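Local coordinates for protein orotidine-5-phosphate decarboxylase/orotate phosphoribosyltransferase, putative (Ompdcase-oprtase, putative) (Leishmania infantum, PDB 3QW3) that probably decarboxylates orotidine 5'-phosphate to UMP, the last step of de novo pyrimidine synthesis, through this decarboxylase part of a bifunctional UMP synthase, at residues A[16-21]-A[35-40]; A[77-82]-A[103-108]; A[91-96]-A[119-124]. One frame throughout, in Å; residues are numbered along the deposited sequence.

Contact 1 (A[16-21]-A[35-40])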
loop_
_atom_site.group_PDB
_atom_site.type_symbol
_atom_site.label_atom_id
_atom_site.label_comp_id
_atom_site.label_asym_id
_atom_site.label_seq_id
_atom_site.Cartn_x
_atom_site.Cartn_y
_atom_site.Cartn_z
ATOM N N LEU A 16 -14.306 -19.909 5.746
ATOM C CA LEU A 16 -12.883 -20.124 5.481
ATOM C C LEU A 16 -12.409 -19.382 4.233
ATOM O O LEU A 16 -12.945 -19.573 3.148
ATOM C CB LEU A 16 -12.586 -21.622 5.354
ATOM C CG LEU A 16 -11.138 -22.025 5.077
ATOM C CD1 LEU A 16 -10.235 -21.631 6.240
ATOM C CD2 LEU A 16 -11.060 -23.523 4.807
ATOM N N CYS A 17 -11.398 -18.533 4.409
ATOM C CA CYS A 17 -10.730 -17.872 3.287
ATOM C C CYS A 17 -9.405 -18.569 3.050
ATOM O O CYS A 17 -8.608 -18.716 3.976
ATOM C CB CYS A 17 -10.495 -16.400 3.605
ATOM S SG CYS A 17 -9.671 -15.477 2.289
ATOM N N VAL A 18 -9.182 -19.021 1.823
ATOM C CA VAL A 18 -7.965 -19.764 1.497
ATOM C C VAL A 18 -6.941 -18.828 0.854
ATOM O O VAL A 18 -7.164 -18.289 -0.231
ATOM C CB VAL A 18 -8.251 -20.970 0.571
ATOM C CG1 VAL A 18 -6.972 -21.749 0.276
ATOM C CG2 VAL A 18 -9.321 -21.892 1.181
ATOM N N GLY A 19 -5.817 -18.634 1.537
ATOM C CA GLY A 19 -4.740 -17.810 0.995
ATOM C C GLY A 19 -4.075 -18.475 -0.194
ATOM O O GLY A 19 -3.871 -19.693 -0.201
ATOM N N LEU A 20 -3.756 -17.688 -1.216
ATOM C CA LEU A 20 -2.996 -18.205 -2.340
ATOM C C LEU A 20 -1.657 -17.489 -2.352
ATOM O O LEU A 20 -1.531 -16.377 -2.874
ATOM C CB LEU A 20 -3.759 -18.053 -3.658
ATOM C CG LEU A 20 -5.089 -18.825 -3.698
ATOM C CD1 LEU A 20 -5.864 -18.486 -4.958
ATOM C CD2 LEU A 20 -4.868 -20.333 -3.572
ATOM N N ASP A 21 -0.683 -18.143 -1.725
ATOM C CA ASP A 21 0.635 -17.581 -1.457
ATOM C C ASP A 21 1.687 -18.555 -1.995
ATOM O O ASP A 21 2.354 -19.243 -1.219
ATOM C CB ASP A 21 0.812 -17.387 0.055
ATOM C CG ASP A 21 -0.304 -16.570 0.676
ATOM O OD1 ASP A 21 -0.240 -15.330 0.614
ATOM O OD2 ASP A 21 -1.251 -17.167 1.240
ATOM N N LYS A 35 -3.648 -23.632 -8.691
ATOM C CA LYS A 35 -4.728 -24.441 -9.268
ATOM C C LYS A 35 -4.970 -25.734 -8.476
ATOM O O LYS A 35 -6.121 -26.087 -8.194
ATOM C CB LYS A 35 -4.461 -24.742 -10.742
ATOM C CG LYS A 35 -4.765 -23.578 -11.673
ATOM C CD LYS A 35 -4.410 -23.929 -13.112
ATOM C CE LYS A 35 -4.983 -22.908 -14.088
ATOM N N ARG A 36 -3.885 -26.411 -8.102
ATOM C CA ARG A 36 -3.948 -27.621 -7.270
ATOM C C ARG A 36 -4.604 -27.345 -5.914
ATOM O O ARG A 36 -5.464 -28.111 -5.475
ATOM C CB ARG A 36 -2.548 -28.219 -7.078
ATOM C CG ARG A 36 -2.498 -29.524 -6.285
ATOM C CD ARG A 36 -1.062 -30.041 -6.184
ATOM N NE ARG A 36 -0.995 -31.406 -5.663
ATOM N N LEU A 37 -4.212 -26.249 -5.261
ATOM C CA LEU A 37 -4.793 -25.893 -3.966
ATOM C C LEU A 37 -6.277 -25.522 -4.083
ATOM O O LEU A 37 -7.073 -25.867 -3.209
ATOM C CB LEU A 37 -4.002 -24.760 -3.289
ATOM C CG LEU A 37 -4.347 -24.457 -1.826
ATOM C CD1 LEU A 37 -4.127 -25.673 -0.920
ATOM C CD2 LEU A 37 -3.524 -23.275 -1.322
ATOM N N ILE A 38 -6.640 -24.830 -5.163
ATOM C CA ILE A 38 -8.040 -24.487 -5.419
ATOM C C ILE A 38 -8.859 -25.767 -5.592
ATOM O O ILE A 38 -9.933 -25.906 -5.001
ATOM C CB ILE A 38 -8.207 -23.572 -6.657
ATOM C CG1 ILE A 38 -7.635 -22.176 -6.377
ATOM C CG2 ILE A 38 -9.683 -23.451 -7.047
ATOM C CD1 ILE A 38 -7.343 -21.366 -7.633
ATOM N N GLU A 39 -8.333 -26.699 -6.382
ATOM C CA GLU A 39 -8.990 -27.994 -6.606
ATOM C C GLU A 39 -9.215 -28.753 -5.297
ATOM O O GLU A 39 -10.270 -29.365 -5.101
ATOM C CB GLU A 39 -8.175 -28.846 -7.593
ATOM N N GLN A 40 -8.237 -28.692 -4.397
ATOM C CA GLN A 40 -8.312 -29.395 -3.111
ATOM C C GLN A 40 -9.271 -28.764 -2.096
ATOM O O GLN A 40 -9.800 -29.461 -1.223
ATOM C CB GLN A 40 -6.919 -29.513 -2.488
ATOM C CG GLN A 40 -5.969 -30.425 -3.241
ATOM C CD GLN A 40 -4.528 -30.252 -2.810
ATOM O OE1 GLN A 40 -4.108 -29.163 -2.426
ATOM N NE2 GLN A 40 -3.757 -31.331 -2.881
#
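Leu37 and Leu20 bury the most surface here and meet through their methyl ends, Leu37 CD2 lying 3.9 Å from Leu20 CD2 as the two side chains run past each other in opposite directions. Leu37 points toward the strand, and with CG anti to the backbone N (chi1 -170°) its CD2 arrives between three consecutive strand residues. Leu37 CD2 also lies 4.1 Å from Val18 CG1 and 3.8 Å from Gly19 O, the latter a van der Waals contact with no hydrogen bond in it. Glycine suits position 19 because Asp21 OD2, hydrogen-bonded to Ser228, lies close to where a side chain would begin. Residues 16-20 form the first strand of the TIM barrel of the orotidine 5'-phosphate decarboxylase family, and residues 35-40 belong to the helix that follows it and leads on to strand 47-50. As expected for the first two elements of a beta-alpha-beta unit, the helix runs back almost antiparallel to the strand, at 167°, and the axes of the two short segments approach to 9.7 Å. Such a separation suits branched aliphatic residues, whose methyls can span the gap between backbones. Ile38, one residue further along the helix, makes a second apolar touch: Ile38 CD1 stands 4.2 Å from Leu20 CD1, and the two side chains cross at about a right angle. Leu20 thus gives one methyl to each of two neighbouring helix residues. Tyr48 of the next strand touches Val18, Leu20 and Ile38, while Pro237 of helix 237-253 packs on Leu37.

Contact 2 (A[77-82]-A[103-108])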
loop_
_atom_site.group_PDB
_atom_site.type_symbol
_atom_site.label_atom_id
_atom_site.label_comp_id
_atom_site.label_asym_id
_atom_site.label_seq_id
_atom_site.Cartn_x
_atom_site.Cartn_y
_atom_site.Cartn_z
ATOM N N ILE A 77 -17.333 -18.128 -6.021
ATOM C CA ILE A 77 -16.420 -17.913 -4.895
ATOM C C ILE A 77 -15.652 -16.605 -5.095
ATOM O O ILE A 77 -14.893 -16.476 -6.055
ATOM C CB ILE A 77 -15.444 -19.091 -4.679
ATOM C CG1 ILE A 77 -16.209 -20.427 -4.625
ATOM C CG2 ILE A 77 -14.637 -18.876 -3.383
ATOM C CD1 ILE A 77 -15.304 -21.683 -4.597
ATOM N N PRO A 78 -15.853 -15.636 -4.185
ATOM C CA PRO A 78 -15.225 -14.325 -4.364
ATOM C C PRO A 78 -13.726 -14.352 -4.102
ATOM O O PRO A 78 -13.240 -15.184 -3.336
ATOM C CB PRO A 78 -15.942 -13.453 -3.339
ATOM C CG PRO A 78 -16.371 -14.400 -2.265
ATOM C CD PRO A 78 -16.670 -15.699 -2.960
ATOM N N VAL A 79 -13.015 -13.444 -4.764
ATOM C CA VAL A 79 -11.567 -13.331 -4.659
ATOM C C VAL A 79 -11.231 -11.991 -4.016
ATOM O O VAL A 79 -11.687 -10.934 -4.470
ATOM C CB VAL A 79 -10.904 -13.432 -6.053
ATOM C CG1 VAL A 79 -9.405 -13.167 -5.977
ATOM C CG2 VAL A 79 -11.163 -14.811 -6.672
ATOM N N VAL A 80 -10.433 -12.050 -2.955
ATOM C CA VAL A 80 -9.917 -10.859 -2.302
ATOM C C VAL A 80 -8.456 -10.685 -2.716
ATOM O O VAL A 80 -7.611 -11.501 -2.367
ATOM C CB VAL A 80 -9.998 -10.983 -0.761
ATOM C CG1 VAL A 80 -9.447 -9.714 -0.094
ATOM C CG2 VAL A 80 -11.439 -11.263 -0.313
ATOM N N LEU A 81 -8.158 -9.637 -3.481
ATOM C CA LEU A 81 -6.774 -9.368 -3.840
ATOM C C LEU A 81 -6.102 -8.694 -2.648
ATOM O O LEU A 81 -6.469 -7.577 -2.275
ATOM C CB LEU A 81 -6.681 -8.497 -5.102
ATOM C CG LEU A 81 -5.265 -8.159 -5.588
ATOM C CD1 LEU A 81 -4.463 -9.412 -5.968
ATOM C CD2 LEU A 81 -5.320 -7.176 -6.767
ATOM N N ASP A 82 -5.135 -9.379 -2.040
ATOM C CA ASP A 82 -4.439 -8.817 -0.878
ATOM C C ASP A 82 -3.272 -7.962 -1.338
ATOM O O ASP A 82 -2.132 -8.430 -1.428
ATOM C CB ASP A 82 -3.977 -9.894 0.101
ATOM C CG ASP A 82 -3.667 -9.332 1.484
ATOM O OD1 ASP A 82 -3.685 -8.091 1.671
ATOM O OD2 ASP A 82 -3.405 -10.135 2.399
ATOM N N LEU A 103 -8.074 -7.412 -13.468
ATOM C CA LEU A 103 -7.842 -8.707 -12.828
ATOM C C LEU A 103 -9.138 -9.410 -12.424
ATOM O O LEU A 103 -9.135 -10.624 -12.181
ATOM C CB LEU A 103 -6.919 -8.562 -11.614
ATOM C CG LEU A 103 -5.459 -8.196 -11.893
ATOM C CD1 LEU A 103 -4.779 -7.760 -10.590
ATOM C CD2 LEU A 103 -4.706 -9.342 -12.547
ATOM N N ASN A 104 -10.226 -8.642 -12.359
ATOM C CA ASN A 104 -11.567 -9.142 -12.007
ATOM C C ASN A 104 -11.637 -9.772 -10.617
ATOM O O ASN A 104 -12.347 -10.756 -10.397
ATOM C CB ASN A 104 -12.106 -10.116 -13.069
ATOM C CG ASN A 104 -12.444 -9.430 -14.378
ATOM O OD1 ASN A 104 -13.257 -8.501 -14.423
ATOM N ND2 ASN A 104 -11.838 -9.902 -15.456
ATOM N N ALA A 105 -10.887 -9.198 -9.681
ATOM C CA ALA A 105 -11.041 -9.545 -8.275
ATOM C C ALA A 105 -12.330 -8.911 -7.767
ATOM O O ALA A 105 -12.809 -7.924 -8.337
ATOM C CB ALA A 105 -9.839 -9.058 -7.469
ATOM N N HIS A 106 -12.898 -9.482 -6.708
ATOM C CA HIS A 106 -14.157 -8.984 -6.152
ATOM C C HIS A 106 -13.948 -8.032 -4.977
ATOM O O HIS A 106 -14.879 -7.342 -4.551
ATOM C CB HIS A 106 -15.046 -10.165 -5.729
ATOM C CG HIS A 106 -15.171 -11.225 -6.777
ATOM N ND1 HIS A 106 -16.252 -11.310 -7.628
ATOM C CD2 HIS A 106 -14.344 -12.241 -7.117
ATOM C CE1 HIS A 106 -16.087 -12.335 -8.445
ATOM N NE2 HIS A 106 -14.940 -12.921 -8.152
ATOM N N ALA A 107 -12.718 -8.000 -4.462
ATOM C CA ALA A 107 -12.389 -7.204 -3.297
ATOM C C ALA A 107 -10.892 -6.922 -3.253
ATOM O O ALA A 107 -10.097 -7.615 -3.905
ATOM C CB ALA A 107 -12.827 -7.922 -2.015
ATOM N N ILE A 108 -10.520 -5.919 -2.466
ATOM C CA ILE A 108 -9.112 -5.555 -2.280
ATOM C C ILE A 108 -8.870 -5.177 -0.818
ATOM O O ILE A 108 -9.794 -4.775 -0.115
ATOM C CB ILE A 108 -8.719 -4.374 -3.223
ATOM C CG1 ILE A 108 -7.195 -4.275 -3.412
ATOM C CG2 ILE A 108 -9.340 -3.055 -2.752
ATOM C CD1 ILE A 108 -6.776 -3.219 -4.458
#
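His106 lays its imidazole along the backbone of Pro78 and Val79: His106 CD2 comes within 3.0 Å of Val79 N, a close contact and not a hydrogen bond, and lies 3.6 Å from Pro78 CA and 3.8 Å from Val79 CB. The ring meets the proline obliquely, while the carbonyl oxygen of Val79 lies at its edge. CG stands anti to the carbonyl carbon (chi1 -48°), which brings the imidazole against segment 77-82. Phe3 and Leu6 of helix 3-11 also touch this histidine, which is only partly exposed. His106 N gives a hydrogen bond of 2.9 Å to Val79 O, approaching in the carbonyl plane; a weak second bond comes to the same oxygen from Ala107 N. The next bond is straighter: Leu81 N reaches Ala107 O over 2.8 Å, with 161° at the hydrogen, although the donor sits above the carbonyl plane. Beyond it, Ile108 CA makes a CA-H...O contact of 3.3 Å with Leu81 O. Bridges pair Val80 with Ala107 and Leu81 with Ile108. On the face of Val80, the small Ala107 methyl meets Val80 CG2. On the face of Leu81, that leucine buries the most surface in the contact: its CB rests on Ala105 CB, and Leu81 CD2 meets Leu103 CD1 at 3.9 Å. Asn104, with positive phi, turns the chain out of helix 89-102 toward the new strand. Leu66 of helix 60-72 and Ala99 of helix 89-102 pack against Leu81. Two parallel strands joined through an intervening helix make a beta-alpha-beta crossover, the repeating step of the TIM barrel.

Contact 3 (A[91-96]-A[119-124]); sequences TADAYA and LQPFMR
Pro121 is the bump that fits beside Ala92: Pro121 CB and CG both lie 3.7 Å from Ala92 CB, a methyl small enough for the ring to sit close against the helix. The second projection is the ring of Phe122, which lies against helix 91-96 and lodges in a shallow hollow bordered by Ala92, Tyr95 and Ala96. Its first torsion, -61°, sets CG anti to the carbonyl carbon and carries the ring across to the other helix. There Phe122 CZ meets Tyr95 CB, which lies at the ring edge, at 3.7 Å, and Phe122 CD1 meets Ala96 CB at the same distance. Ala96 is itself a small bump between the proline carbonyl and the phenylalanine ring: Ala96 CB lies 3.5 Å from Pro121 O. With alanines at two of these places, the axes can approach to 8.4 Å and cross at -32°. Proline also suits its place in helix 116-123: having no N-H, it cannot bond to the preceding turn, and the helix is kinked here. Val130 and Ile108 of the barrel strands also touch Phe122, whereas Tyr95 packs on Ala83 of the second subunit, so helix 89-102 also faces that subunit. At the rim Asp93 OD1 comes 3.3 Å from Pro121 CB, the two side chains crossing at about a right angle. Asp93 OD1 accepts from two waters; one, its O 2.8 Å from Asp93 OD1, also donates to Pro121 O and accepts a weak bond from Arg124 NH1. Asp93 OD1 and Arg124 NH1, 5.0 Å apart, make no direct salt bridge, so the polar link is at least partly solvent-mediated and any electrostatic gain probably modest, while the packing is mainly apolar.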
loop_
_atom_site.group_PDB
_atom_site.type_symbol
_atom_site.label_atom_id
_atom_site.label_comp_id
_atom_site.label_asym_id
_atom_site.label_seq_id
_atom_site.Cartn_x
_atom_site.Cartn_y
_atom_site.Cartn_z
ATOM N N THR A 91 -4.162 7.892 -9.230
ATOM C CA THR A 91 -3.324 6.759 -8.857
ATOM C C THR A 91 -4.175 5.675 -8.206
ATOM O O THR A 91 -4.127 4.523 -8.624
ATOM C CB THR A 91 -2.166 7.179 -7.935
ATOM O OG1 THR A 91 -1.437 8.248 -8.554
ATOM C CG2 THR A 91 -1.226 6.005 -7.681
ATOM N N ALA A 92 -4.956 6.054 -7.197
ATOM C CA ALA A 92 -5.869 5.116 -6.545
ATOM C C ALA A 92 -6.912 4.572 -7.529
ATOM O O ALA A 92 -7.245 3.385 -7.481
ATOM C CB ALA A 92 -6.536 5.758 -5.347
ATOM N N ASP A 93 -7.401 5.430 -8.434
ATOM C CA ASP A 93 -8.312 4.988 -9.508
ATOM C C ASP A 93 -7.684 3.883 -10.344
ATOM O O ASP A 93 -8.366 2.932 -10.727
ATOM C CB ASP A 93 -8.691 6.139 -10.453
ATOM C CG ASP A 93 -9.679 7.120 -9.845
ATOM O OD1 ASP A 93 -10.402 6.775 -8.883
ATOM O OD2 ASP A 93 -9.742 8.259 -10.363
ATOM N N ALA A 94 -6.387 4.024 -10.642
ATOM C CA ALA A 94 -5.662 3.044 -11.442
ATOM C C ALA A 94 -5.523 1.701 -10.723
ATOM O O ALA A 94 -5.721 0.650 -11.333
ATOM C CB ALA A 94 -4.287 3.581 -11.846
ATOM N N TYR A 95 -5.195 1.739 -9.433
ATOM C CA TYR A 95 -5.138 0.521 -8.625
ATOM C C TYR A 95 -6.505 -0.178 -8.614
ATOM O O TYR A 95 -6.578 -1.402 -8.708
ATOM C CB TYR A 95 -4.742 0.829 -7.178
ATOM C CG TYR A 95 -3.262 1.067 -6.906
ATOM C CD1 TYR A 95 -2.860 2.120 -6.093
ATOM C CD2 TYR A 95 -2.274 0.216 -7.420
ATOM C CE1 TYR A 95 -1.516 2.341 -5.801
ATOM C CE2 TYR A 95 -0.912 0.436 -7.136
ATOM C CZ TYR A 95 -0.553 1.505 -6.329
ATOM O OH TYR A 95 0.768 1.740 -6.025
ATOM N N ALA A 96 -7.572 0.611 -8.492
ATOM C CA ALA A 96 -8.935 0.068 -8.411
ATOM C C ALA A 96 -9.319 -0.588 -9.728
ATOM O O ALA A 96 -9.790 -1.726 -9.742
ATOM C CB ALA A 96 -9.946 1.158 -8.027
ATOM N N LEU A 119 -9.516 6.224 0.041
ATOM C CA LEU A 119 -10.307 4.992 0.044
ATOM C C LEU A 119 -11.500 5.048 -0.910
ATOM O O LEU A 119 -11.889 4.030 -1.481
ATOM C CB LEU A 119 -10.769 4.671 1.470
ATOM C CG LEU A 119 -9.657 4.332 2.471
ATOM C CD1 LEU A 119 -10.213 4.271 3.891
ATOM C CD2 LEU A 119 -8.960 3.024 2.096
ATOM N N GLN A 120 -12.050 6.247 -1.091
ATOM C CA GLN A 120 -13.185 6.467 -1.994
ATOM C C GLN A 120 -13.029 5.853 -3.401
ATOM O O GLN A 120 -13.978 5.253 -3.905
ATOM C CB GLN A 120 -13.543 7.962 -2.058
ATOM C CG GLN A 120 -14.846 8.287 -2.803
ATOM C CD GLN A 120 -14.652 8.524 -4.298
ATOM O OE1 GLN A 120 -13.522 8.604 -4.799
ATOM N NE2 GLN A 120 -15.764 8.641 -5.022
ATOM N N PRO A 121 -11.841 5.988 -4.039
ATOM C CA PRO A 121 -11.673 5.388 -5.370
ATOM C C PRO A 121 -11.872 3.869 -5.405
ATOM O O PRO A 121 -12.205 3.319 -6.451
ATOM C CB PRO A 121 -10.229 5.749 -5.732
ATOM C CG PRO A 121 -9.981 7.004 -4.978
ATOM C CD PRO A 121 -10.655 6.782 -3.667
ATOM N N PHE A 122 -11.657 3.198 -4.279
ATOM C CA PHE A 122 -11.965 1.777 -4.191
ATOM C C PHE A 122 -13.435 1.571 -3.829
ATOM O O PHE A 122 -14.124 0.755 -4.444
ATOM C CB PHE A 122 -11.043 1.084 -3.188
ATOM C CG PHE A 122 -9.589 1.178 -3.547
ATOM C CD1 PHE A 122 -9.055 0.391 -4.567
ATOM C CD2 PHE A 122 -8.752 2.061 -2.873
ATOM C CE1 PHE A 122 -7.706 0.478 -4.905
ATOM C CE2 PHE A 122 -7.398 2.158 -3.208
ATOM C CZ PHE A 122 -6.878 1.362 -4.222
ATOM N N MET A 123 -13.919 2.345 -2.865
ATOM C CA MET A 123 -15.271 2.155 -2.313
ATOM C C MET A 123 -16.399 2.588 -3.252
ATOM O O MET A 123 -17.562 2.238 -3.032
ATOM C CB MET A 123 -15.397 2.859 -0.960
ATOM C CG MET A 123 -14.453 2.302 0.102
ATOM S SD MET A 123 -14.388 3.279 1.603
ATOM C CE MET A 123 -13.267 2.296 2.593
ATOM N N ARG A 124 -16.058 3.337 -4.299
ATOM C CA ARG A 124 -17.060 3.821 -5.256
ATOM C C ARG A 124 -17.634 2.711 -6.151
ATOM O O ARG A 124 -18.620 2.930 -6.865
ATOM C CB ARG A 124 -16.505 4.984 -6.092
ATOM C CG ARG A 124 -15.294 4.642 -6.938
ATOM C CD ARG A 124 -14.723 5.885 -7.626
ATOM N NE ARG A 124 -15.616 6.419 -8.655
ATOM C CZ ARG A 124 -15.668 5.983 -9.911
ATOM N NH1 ARG A 124 -14.881 4.993 -10.316
ATOM N NH2 ARG A 124 -16.513 6.541 -10.768
HETATM O O HOH W 1 -11.940 4.484 -8.869
HETATM O O HOH W 2 -12.393 8.372 -8.048
#

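How the contacts relate
All three contacts belong to the TIM barrel but to different layers of it. Contact 1 joins a strand to the helix covering it without hydrogen bonds, its touching side chains all apolar; contact 2 joins two neighbouring strands and adds backbone hydrogen bonds to its packing; contact 3 joins two outer helices and has a watered, charged rim. Contact 2 lies deepest, its centre about 9 Å from the centre of the chain, against about 14 Å and 17 Å for the centres of contacts 1 and 3. Contacts 2 and 3 interlock along the chain, helix 89-102 linking the paired strands, and touch where Ile108 CD1 meets Phe122 CE1 at 3.8 Å. Contact 1 shares the sheet with contact 2 without touching it.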